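Local coordinates for FOG-3 protein (PDB 5TD6), which is a BTG/Tob-family RNA-binding protein that forms multimers to specify sperm fate in the nematode germ line, and may act as a transcriptional corepressor, at residues B[73-76]-B[77-81]. The protein carries 2 engineered substitutions. Sequence-based numbering, arbitrary orientation.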
loop_
_atom_site.group_PDB
_atom_site.type_symbol
_atom_site.label_atom_id
_atom_site.label_comp_id
_atom_site.label_asym_id
_atom_site.label_seq_id
_atom_site.Cartn_x
_atom_site.Cartn_y
_atom_site.Cartn_z
ATOM N N ALA B 73 10.915 10.949 -15.257
ATOM C CA ALA B 73 9.593 10.478 -15.656
ATOM C C ALA B 73 8.867 11.487 -16.541
ATOM O O ALA B 73 7.670 11.345 -16.811
ATOM C CB ALA B 73 8.751 10.160 -14.416
ATOM N N GLY B 74 9.586 12.516 -16.974
ATOM C CA GLY B 74 9.016 13.524 -17.851
ATOM C C GLY B 74 8.158 14.543 -17.128
ATOM O O GLY B 74 7.775 15.570 -17.691
ATOM N N VAL B 75 7.860 14.256 -15.868
ATOM C CA VAL B 75 7.062 15.157 -15.055
ATOM C C VAL B 75 7.901 16.329 -14.582
ATOM O O VAL B 75 8.925 16.124 -13.927
ATOM C CB VAL B 75 6.485 14.438 -13.825
ATOM C CG1 VAL B 75 5.160 15.065 -13.420
ATOM C CG2 VAL B 75 6.324 12.954 -14.113
ATOM N N PRO B 76 7.479 17.556 -14.920
ATOM C CA PRO B 76 8.097 18.759 -14.351
ATOM C C PRO B 76 8.209 18.648 -12.833
ATOM O O PRO B 76 7.190 18.518 -12.155
ATOM C CB PRO B 76 7.133 19.878 -14.749
ATOM C CG PRO B 76 6.470 19.379 -15.983
ATOM C CD PRO B 76 6.366 17.883 -15.831
ATOM N N PRO B 77 9.441 18.668 -12.308
ATOM C CA PRO B 77 9.699 18.547 -10.870
ATOM C C PRO B 77 8.830 19.466 -10.009
ATOM O O PRO B 77 8.550 19.129 -8.855
ATOM C CB PRO B 77 11.176 18.922 -10.762
ATOM C CG PRO B 77 11.750 18.419 -12.047
ATOM C CD PRO B 77 10.692 18.669 -13.090
ATOM N N SER B 78 8.395 20.598 -10.560
ATOM C CA SER B 78 7.536 21.503 -9.807
ATOM C C SER B 78 6.176 20.853 -9.556
ATOM O O SER B 78 5.596 21.018 -8.491
ATOM C CB SER B 78 7.373 22.836 -10.537
ATOM O OG SER B 78 6.661 22.655 -11.745
ATOM N N ASP B 79 5.685 20.084 -10.523
ATOM C CA ASP B 79 4.409 19.400 -10.364
ATOM C C ASP B 79 4.399 18.485 -9.147
ATOM O O ASP B 79 3.397 18.415 -8.423
ATOM C CB ASP B 79 4.062 18.576 -11.600
ATOM C CG ASP B 79 3.708 19.429 -12.788
ATOM O OD1 ASP B 79 3.490 20.649 -12.614
ATOM O OD2 ASP B 79 3.634 18.865 -13.899
ATOM N N VAL B 80 5.503 17.773 -8.931
ATOM C CA VAL B 80 5.608 16.879 -7.787
ATOM C C VAL B 80 5.932 17.644 -6.513
ATOM O O VAL B 80 5.337 17.378 -5.461
ATOM C CB VAL B 80 6.669 15.788 -8.006
ATOM C CG1 VAL B 80 7.017 15.122 -6.690
ATOM C CG2 VAL B 80 6.160 14.759 -8.997
ATOM N N LEU B 81 6.860 18.594 -6.615
ATOM C CA LEU B 81 7.228 19.452 -5.489
ATOM C C LEU B 81 6.009 20.039 -4.785
ATOM O O LEU B 81 5.916 20.008 -3.556
ATOM C CB LEU B 81 8.136 20.592 -5.960
ATOM C CG LEU B 81 8.294 21.766 -4.982
ATOM C CD1 LEU B 81 9.323 21.442 -3.904
ATOM C CD2 LEU B 81 8.641 23.069 -5.707
#
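Asp-79 N gives its hydrogen to Pro-76 O at 2.7 Å, in a bond that is short but bent, with an N-H...O angle of 134°. The donor sits above the carbonyl plane of Pro-76, 41° out of it and off the lone pairs. Ser-78 N also comes near the same oxygen, but at too poor an angle to bond. Leu-81 N bonds Pro-77 O at 2.9 Å, an i to i+4 link.

The Asp-79 side chain then folds back over the turn. Its CG stands anti to the carbonyl carbon (chi1 -70°), which brings OD2 against the Pro-76 ring, 3.5 Å from CD and 3.6 Å from CG, the two side chains meeting at a slant. Val-75 CG1 also reaches Asp-79 CB at 4.1 Å. Val-75 itself is buried, packed on Pro-24 of helix 22-41 and on Ile-20, which Val-80 also touches; both prolines remain exposed. Asp-79 OD1 makes a long, weak ion pair with Arg-82, three residues further along the helix.

Pro-77 N lies 3.1 Å from Val-75 O yet has no hydrogen to give it. Pro-76 to Asp-79 thus form a type I or III (3-10-like) turn, leading from the loop after helix 65-71 into helix 77-83 of the BTG/Tob domain, with proline in the first turn, as is common in helices.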